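Local coordinates for protein endoglycosidase (PDB 6Q64) that probably hydrolyses O-glycosidic bonds in complex N-glycans as an endoglycosidase of glycoside hydrolase family 18, at residues M230-G235 with H250-A255; T299-E304 with I313-T318. The protein carries 1 engineered substitution. All blocks are in the same frame, centred on the assembly; numbering follows the deposited sequence.

In the fold
Contacts 1 and 2 lie in series along one chain, their centres about 21 Å apart. Contact 1 pairs neighbouring parallel strands of the eight-stranded TIM barrel, and its centre is only about 6 Å from the centre of the chain. Contact 2, about 22 Å from that centre, ties the loop 299-304 to the end of helix 311-317 on the outside of the barrel. They meet directly at A255 O and Y316 OH, 2.6 Å apart, a probable hydrogen bond from the helix to the loop just after the strand. D234 of contact 1 adjoins D186 and D188 of the family 18 signature, which places the C-terminal end of this contact at the likely active site; contact 2 is peripheral.

Contact 1: M230-G235 with H250-A255; sequences MLVMDG and HYIYQA
The amide N of I252 donates to M233 O at 2.9 Å, the shorter of the two sound backbone bonds that join these parallel strands; the other runs from M233 N to H250 O at 3.3 Å. A third, from G235 N to I252 O, is doubtful, because I252 O sits too close to a neighbouring atom in the model. At the C-terminal end the side chains take over: Q254 NE2 gives a hydrogen bond to D234 OD1, 2.9 Å away. It approaches on the anti side of the carboxylate, 27° out of its plane, and the carboxylate and amide planes are turned 61° apart. The bend of Q254 at chi2 (92°) turns its amide back toward the other strand, where OE1 lies 3.4 Å from G235 CA. Further back, the side-chain contacts are mainly van der Waals. V232 divides its branches: CG1 meets the end of I252, at CD1, at 3.4 Å, while CG2 lies 3.6 Å from H250 CB and in the plane of the imidazole, at its edge. The selenomethionine M230 bends at its end to carry CE to the same ring, 3.4 Å from ND1 and again near the ring plane. D234, H250, I252 and Q254 line the barrel interior, since all four touch strand 72-76 (K72, F74 and W76), and V232 shares their face. D234 also stands beside D186 and D188 of the DxxDxDxE signature of family 18, whose last position is the engineered Q190. The change from largely apolar side-chain contacts to an amide-carboxylate bond along the strands therefore coincides with the approach to the probable catalytic centre, and the bond from Q254 is consistent with a restraint on the orientation of D234.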
HETATM    1  N   MSE A 230       5.797  -8.576   1.959  1.00 79.18           N
HETATM    2  CA  MSE A 230       5.092  -7.667   2.826  1.00 83.73           C
HETATM    3  C   MSE A 230       3.643  -8.106   2.965  1.00 82.74           C
HETATM    4  O   MSE A 230       3.015  -8.526   1.994  1.00 77.01           O
HETATM    5  CB  MSE A 230       5.064  -6.279   2.185  1.00 93.08           C
HETATM    6  CG  MSE A 230       6.211  -5.352   2.564  1.00102.83           C
HETATM    7 SE   MSE A 230       5.888  -3.689   1.549  1.00100.37          SE
HETATM    8  CE  MSE A 230       4.752  -2.611   2.688  1.00 89.42           C
ATOM      9  N   LEU A 231       3.101  -7.944   4.176  1.00 82.00           N
ATOM     10  CA  LEU A 231       1.661  -8.012   4.349  1.00 82.03           C
ATOM     11  C   LEU A 231       1.204  -6.694   4.943  1.00 74.56           C
ATOM     12  O   LEU A 231       1.929  -6.157   5.762  1.00 74.02           O
ATOM     13  CB  LEU A 231       1.265  -9.185   5.254  1.00 83.62           C
ATOM     14  CG  LEU A 231      -0.234  -9.274   5.556  1.00 85.08           C
ATOM     15  CD1 LEU A 231      -1.057  -9.373   4.283  1.00 86.30           C
ATOM     16  CD2 LEU A 231      -0.540 -10.453   6.464  1.00 86.89           C
ATOM     17  N   VAL A 232       0.014  -6.253   4.570  1.00 70.56           N
ATOM     18  CA  VAL A 232      -0.427  -4.847   4.750  1.00 70.34           C
ATOM     19  C   VAL A 232      -1.955  -4.837   4.752  1.00 71.10           C
ATOM     20  O   VAL A 232      -2.594  -5.667   4.094  1.00 72.57           O
ATOM     21  CB  VAL A 232       0.208  -4.013   3.614  1.00 73.09           C
ATOM     22  CG1 VAL A 232      -0.780  -3.119   2.865  1.00 72.25           C
ATOM     23  CG2 VAL A 232       1.414  -3.236   4.112  1.00 70.01           C
HETATM   24  N   MSE A 233      -2.544  -3.887   5.474  1.00 66.07           N
HETATM   25  CA  MSE A 233      -3.985  -3.905   5.661  1.00 71.83           C
HETATM   26  C   MSE A 233      -4.495  -2.467   5.598  1.00 68.17           C
HETATM   27  O   MSE A 233      -3.900  -1.556   6.178  1.00 68.07           O
HETATM   28  CB  MSE A 233      -4.305  -4.620   6.986  1.00 76.88           C
HETATM   29  CG  MSE A 233      -5.631  -4.227   7.661  1.00 79.86           C
HETATM   30 SE   MSE A 233      -6.574  -5.694   8.640  1.00 82.83          SE
HETATM   31  CE  MSE A 233      -7.907  -4.470   9.286  1.00 79.66           C
ATOM     32  N   ASP A 234      -5.585  -2.242   4.868  1.00 64.81           N
ATOM     33  CA  ASP A 234      -6.030  -0.873   4.703  1.00 66.42           C
ATOM     34  C   ASP A 234      -7.519  -0.792   4.995  1.00 66.58           C
ATOM     35  O   ASP A 234      -8.235  -1.814   4.873  1.00 67.17           O
ATOM     36  CB  ASP A 234      -5.707  -0.338   3.301  1.00 71.20           C
ATOM     37  CG  ASP A 234      -6.691  -0.784   2.236  1.00 76.64           C
ATOM     38  OD1 ASP A 234      -7.769  -0.120   2.104  1.00 78.19           O
ATOM     39  OD2 ASP A 234      -6.397  -1.817   1.579  1.00 78.59           O
ATOM     40  N   GLY A 235      -7.980   0.399   5.336  1.00 68.76           N
ATOM     41  CA  GLY A 235      -9.402   0.614   5.666  1.00 75.30           C
ATOM     42  C   GLY A 235      -9.580   0.635   7.164  1.00 72.53           C
ATOM     43  O   GLY A 235      -9.559   1.723   7.737  1.00 77.19           O
ATOM     44  N   HIS A 250       2.224  -2.639   7.653  1.00 57.45           N
ATOM     45  CA  HIS A 250       1.699  -1.240   7.676  1.00 57.85           C
ATOM     46  C   HIS A 250       0.189  -1.225   7.868  1.00 60.28           C
ATOM     47  O   HIS A 250      -0.504  -2.129   7.360  1.00 61.62           O
ATOM     48  CB  HIS A 250       1.952  -0.454   6.379  1.00 60.90           C
ATOM     49  CG  HIS A 250       3.367  -0.048   6.196  1.00 60.38           C
ATOM     50  ND1 HIS A 250       4.240  -0.806   5.468  1.00 64.11           N
ATOM     51  CD2 HIS A 250       4.077   0.985   6.689  1.00 60.27           C
ATOM     52  CE1 HIS A 250       5.446  -0.256   5.508  1.00 65.22           C
ATOM     53  NE2 HIS A 250       5.374   0.838   6.261  1.00 62.64           N
ATOM     54  N   TYR A 251      -0.272  -0.185   8.550  1.00 60.54           N
ATOM     55  CA  TYR A 251      -1.696   0.112   8.807  1.00 63.23           C
ATOM     56  C   TYR A 251      -2.044   1.269   7.879  1.00 63.58           C
ATOM     57  O   TYR A 251      -1.476   2.362   8.064  1.00 65.45           O
ATOM     58  CB  TYR A 251      -1.892   0.430  10.294  1.00 63.39           C
ATOM     59  CG  TYR A 251      -1.084  -0.422  11.252  1.00 63.57           C
ATOM     60  CD1 TYR A 251      -1.039  -1.793  11.127  1.00 69.32           C
ATOM     61  CD2 TYR A 251      -0.353   0.132  12.276  1.00 63.10           C
ATOM     62  CE1 TYR A 251      -0.268  -2.578  11.967  1.00 70.66           C
ATOM     63  CE2 TYR A 251       0.421  -0.639  13.126  1.00 65.47           C
ATOM     64  CZ  TYR A 251       0.454  -2.004  12.987  1.00 65.33           C
ATOM     65  OH  TYR A 251       1.187  -2.794  13.824  1.00 65.04           O
ATOM     66  N   ILE A 252      -2.887   1.040   6.878  1.00 63.78           N
ATOM     67  CA  ILE A 252      -3.092   2.051   5.798  1.00 65.93           C
ATOM     68  C   ILE A 252      -4.510   2.563   5.904  1.00 63.16           C
ATOM     69  O   ILE A 252      -5.460   1.740   5.801  1.00 68.00           O
ATOM     70  CB  ILE A 252      -2.813   1.482   4.390  1.00 67.84           C
ATOM     71  CG1 ILE A 252      -1.479   0.731   4.340  1.00 71.60           C
ATOM     72  CG2 ILE A 252      -2.884   2.588   3.361  1.00 62.78           C
ATOM     73  CD1 ILE A 252      -1.086   0.294   2.954  1.00 74.28           C
ATOM     74  N   TYR A 253      -4.643   3.859   6.101  1.00 60.23           N
ATOM     75  CA  TYR A 253      -5.966   4.480   6.299  1.00 66.40           C
ATOM     76  C   TYR A 253      -6.280   5.365   5.095  1.00 68.52           C
ATOM     77  O   TYR A 253      -5.412   6.050   4.564  1.00 67.45           O
ATOM     78  CB  TYR A 253      -6.039   5.251   7.620  1.00 68.66           C
ATOM     79  CG  TYR A 253      -5.739   4.467   8.881  1.00 68.38           C
ATOM     80  CD1 TYR A 253      -4.445   4.192   9.255  1.00 69.88           C
ATOM     81  CD2 TYR A 253      -6.736   4.060   9.739  1.00 67.60           C
ATOM     82  CE1 TYR A 253      -4.161   3.515  10.426  1.00 75.65           C
ATOM     83  CE2 TYR A 253      -6.470   3.360  10.899  1.00 69.41           C
ATOM     84  CZ  TYR A 253      -5.175   3.097  11.258  1.00 72.29           C
ATOM     85  OH  TYR A 253      -4.859   2.468  12.428  1.00 77.07           O
ATOM     86  N   GLN A 254      -7.542   5.296   4.696  1.00 71.27           N
ATOM     87  CA  GLN A 254      -8.212   6.213   3.774  1.00 69.62           C
ATOM     88  C   GLN A 254      -8.600   7.465   4.550  1.00 68.79           C
ATOM     89  O   GLN A 254      -9.753   7.569   4.904  1.00 77.81           O
ATOM     90  CB  GLN A 254      -9.446   5.520   3.205  1.00 72.59           C
ATOM     91  CG  GLN A 254      -9.134   4.541   2.096  1.00 77.00           C
ATOM     92  CD  GLN A 254      -8.924   3.122   2.547  1.00 80.11           C
ATOM     93  OE1 GLN A 254      -9.867   2.360   2.737  1.00 93.74           O
ATOM     94  NE2 GLN A 254      -7.671   2.728   2.626  1.00 80.35           N
ATOM     95  N   ALA A 255      -7.695   8.426   4.706  1.00 69.20           N
ATOM     96  CA  ALA A 255      -7.987   9.743   5.336  1.00 71.75           C
ATOM     97  C   ALA A 255      -8.484  10.744   4.286  1.00 72.61           C
ATOM     98  O   ALA A 255      -8.013  11.905   4.282  1.00 72.77           O
ATOM     99  CB  ALA A 255      -6.757  10.278   6.038  1.00 70.74           C
TER

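Contact 2: T299-E304 with I313-T318; sequences TSVRPE and ILDYAT
Segment 299-304, which has no regular secondary structure, passes beside the last turn of helix 311-317, and the backbones come nearest at S300 and D315, with 5.9 Å between their CA atoms. The S300 hydroxyl links the loop to the helix through the D315 carboxylate. Its OG donates to D315 OD1 at 2.6 Å, arriving from above the carboxylate, 64° out of its plane, and it accepts from R302 N at 3.0 Å. Both residues point toward the other segment, and with CG of D315 trans to its backbone N (chi1 -170°), and OG of S300 likewise, the carboxylate and hydroxyl come together. The other carboxylate oxygen, D315 OD2, is held by Y298 OH and by T261 OG1, which also takes the bond from V301 N, so hydrogen bonds on both oxygens fix the rotation of the group within this buried spot. A second link lies at the end of the helix, where T318 is the first residue to leave helical backbone angles. R302, extended from CG to NE, meets T318 side-on with two nitrogens. NH2 donates to T318 O at 2.6 Å, almost straight at 171°, with the acceptor in the guanidinium plane. NE reaches T318 OG1 at 3.3 Å, a longer bond whose acceptor is tilted from that plane. NH2 is also salt-bridged to D320, so this one nitrogen is held by two acceptors; the positive charge lies at the carbonyl end of the helix, where it would probably be favourable. The R302 N to S300 OG bond defines an ST turn, and the whole is a loop-to-helix junction on the outer layer of an alpha/beta barrel, where I313 and A317 of the same helix pack on strand 329-333.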
ATOM      1  N   THR A 299      -7.720  22.293   7.001  1.00 86.79           N
ATOM      2  CA  THR A 299      -7.009  23.124   8.005  1.00 84.98           C
ATOM      3  C   THR A 299      -5.912  22.286   8.649  1.00 83.43           C
ATOM      4  O   THR A 299      -6.249  21.249   9.241  1.00 84.19           O
ATOM      5  CB  THR A 299      -7.942  23.678   9.078  1.00 81.22           C
ATOM      6  OG1 THR A 299      -9.187  23.934   8.413  1.00 83.43           O
ATOM      7  CG2 THR A 299      -7.327  24.882   9.762  1.00 77.00           C
ATOM      8  N   SER A 300      -4.661  22.713   8.465  1.00 82.83           N
ATOM      9  CA  SER A 300      -3.445  22.079   9.027  1.00 78.46           C
ATOM     10  C   SER A 300      -3.142  22.730  10.365  1.00 73.64           C
ATOM     11  O   SER A 300      -3.447  23.907  10.541  1.00 70.38           O
ATOM     12  CB  SER A 300      -2.241  22.200   8.113  1.00 75.82           C
ATOM     13  OG  SER A 300      -1.083  21.611   8.696  1.00 67.31           O
ATOM     14  N   VAL A 301      -2.445  21.977  11.195  1.00 73.62           N
ATOM     15  CA  VAL A 301      -1.915  22.396  12.525  1.00 80.85           C
ATOM     16  C   VAL A 301      -0.642  23.226  12.290  1.00 75.99           C
ATOM     17  O   VAL A 301      -0.023  23.721  13.242  1.00 74.78           O
ATOM     18  CB  VAL A 301      -1.705  21.115  13.363  1.00 76.54           C
ATOM     19  CG1 VAL A 301      -0.361  20.469  13.067  1.00 74.91           C
ATOM     20  CG2 VAL A 301      -1.917  21.362  14.833  1.00 79.91           C
ATOM     21  N   ARG A 302      -0.230  23.311  11.033  1.00 77.45           N
ATOM     22  CA  ARG A 302       0.894  24.171  10.594  1.00 79.86           C
ATOM     23  C   ARG A 302       0.282  25.361   9.877  1.00 83.06           C
ATOM     24  O   ARG A 302      -0.240  25.230   8.780  1.00 86.14           O
ATOM     25  CB  ARG A 302       1.841  23.357   9.717  1.00 74.57           C
ATOM     26  CG  ARG A 302       2.238  22.024  10.327  1.00 68.14           C
ATOM     27  CD  ARG A 302       3.556  21.617   9.756  1.00 66.44           C
ATOM     28  NE  ARG A 302       4.075  20.330  10.189  1.00 64.91           N
ATOM     29  CZ  ARG A 302       5.106  20.158  11.023  1.00 58.12           C
ATOM     30  NH1 ARG A 302       5.728  21.183  11.570  1.00 57.64           N
ATOM     31  NH2 ARG A 302       5.545  18.943  11.272  1.00 57.00           N
ATOM     32  N   PRO A 303       0.240  26.547  10.505  1.00 87.04           N
ATOM     33  CA  PRO A 303      -0.487  27.661   9.906  1.00 86.98           C
ATOM     34  C   PRO A 303       0.074  27.944   8.504  1.00 83.91           C
ATOM     35  O   PRO A 303      -0.700  28.078   7.607  1.00 87.14           O
ATOM     36  CB  PRO A 303      -0.292  28.804  10.913  1.00 92.16           C
ATOM     37  CG  PRO A 303       0.926  28.390  11.740  1.00 92.48           C
ATOM     38  CD  PRO A 303       0.893  26.880  11.780  1.00 88.89           C
ATOM     39  N   GLU A 304       1.395  27.922   8.333  1.00 79.19           N
ATOM     40  CA  GLU A 304       2.051  28.291   7.051  1.00 78.47           C
ATOM     41  C   GLU A 304       1.574  27.384   5.902  1.00 77.75           C
ATOM     42  O   GLU A 304       1.494  27.864   4.777  1.00 85.54           O
ATOM     43  CB  GLU A 304       3.571  28.327   7.212  1.00 75.29           C
ATOM     44  CG  GLU A 304       4.234  26.988   7.319  1.00 73.50           C
ATOM     45  CD  GLU A 304       4.293  26.418   8.727  1.00 75.87           C
ATOM     46  OE1 GLU A 304       5.035  25.443   8.873  1.00 73.96           O
ATOM     47  OE2 GLU A 304       3.583  26.925   9.672  1.00 78.58           O
ATOM     48  N   ILE A 313      -2.460  16.909   1.745  1.00 70.49           N
ATOM     49  CA  ILE A 313      -1.337  15.942   1.522  1.00 69.00           C
ATOM     50  C   ILE A 313      -0.045  16.442   2.194  1.00 67.25           C
ATOM     51  O   ILE A 313       0.846  15.626   2.511  1.00 68.80           O
ATOM     52  CB  ILE A 313      -1.118  15.639   0.032  1.00 71.91           C
ATOM     53  CG1 ILE A 313      -0.194  14.428  -0.141  1.00 70.17           C
ATOM     54  CG2 ILE A 313      -0.611  16.876  -0.693  1.00 74.21           C
ATOM     55  CD1 ILE A 313      -0.327  13.710  -1.466  1.00 69.00           C
ATOM     56  N   LEU A 314       0.112  17.734   2.416  1.00 68.20           N
ATOM     57  CA  LEU A 314       1.425  18.202   2.921  1.00 70.22           C
ATOM     58  C   LEU A 314       1.405  18.074   4.433  1.00 75.84           C
ATOM     59  O   LEU A 314       2.476  17.780   5.000  1.00 78.02           O
ATOM     60  CB  LEU A 314       1.695  19.643   2.476  1.00 72.40           C
ATOM     61  CG  LEU A 314       1.725  19.872   0.966  1.00 70.58           C
ATOM     62  CD1 LEU A 314       1.920  21.340   0.660  1.00 74.91           C
ATOM     63  CD2 LEU A 314       2.814  19.049   0.322  1.00 70.10           C
ATOM     64  N   ASP A 315       0.232  18.316   5.037  1.00 71.69           N
ATOM     65  CA  ASP A 315       0.023  18.109   6.482  1.00 66.78           C
ATOM     66  C   ASP A 315       0.323  16.648   6.774  1.00 64.49           C
ATOM     67  O   ASP A 315       1.106  16.367   7.708  1.00 66.48           O
ATOM     68  CB  ASP A 315      -1.394  18.463   6.919  1.00 71.41           C
ATOM     69  CG  ASP A 315      -1.556  18.478   8.430  1.00 72.50           C
ATOM     70  OD1 ASP A 315      -0.683  19.095   9.120  1.00 66.32           O
ATOM     71  OD2 ASP A 315      -2.528  17.836   8.897  1.00 70.41           O
ATOM     72  N   TYR A 316      -0.251  15.756   5.969  1.00 61.05           N
ATOM     73  CA  TYR A 316      -0.091  14.297   6.173  1.00 59.56           C
ATOM     74  C   TYR A 316       1.407  13.964   6.188  1.00 61.91           C
ATOM     75  O   TYR A 316       1.949  13.350   7.102  1.00 60.94           O
ATOM     76  CB  TYR A 316      -0.885  13.513   5.133  1.00 55.45           C
ATOM     77  CG  TYR A 316      -2.380  13.557   5.293  1.00 56.22           C
ATOM     78  CD1 TYR A 316      -3.027  14.542   6.030  1.00 64.04           C
ATOM     79  CD2 TYR A 316      -3.177  12.596   4.700  1.00 56.90           C
ATOM     80  CE1 TYR A 316      -4.419  14.577   6.168  1.00 64.06           C
ATOM     81  CE2 TYR A 316      -4.568  12.632   4.791  1.00 58.45           C
ATOM     82  CZ  TYR A 316      -5.191  13.636   5.510  1.00 62.32           C
ATOM     83  OH  TYR A 316      -6.549  13.663   5.602  1.00 69.25           O
ATOM     84  N   ALA A 317       2.119  14.404   5.174  1.00 68.99           N
ATOM     85  CA  ALA A 317       3.527  13.996   4.997  1.00 68.62           C
ATOM     86  C   ALA A 317       4.357  14.488   6.177  1.00 61.55           C
ATOM     87  O   ALA A 317       5.393  13.870   6.401  1.00 63.51           O
ATOM     88  CB  ALA A 317       4.066  14.534   3.690  1.00 72.29           C
ATOM     89  N   THR A 318       3.962  15.583   6.829  1.00 55.12           N
ATOM     90  CA  THR A 318       4.794  16.242   7.864  1.00 60.77           C
ATOM     91  C   THR A 318       4.195  16.014   9.266  1.00 61.03           C
ATOM     92  O   THR A 318       4.614  16.765  10.184  1.00 56.06           O
ATOM     93  CB  THR A 318       4.914  17.747   7.627  1.00 59.38           C
ATOM     94  OG1 THR A 318       3.589  18.251   7.689  1.00 62.38           O
ATOM     95  CG2 THR A 318       5.535  18.108   6.300  1.00 66.44           C
TER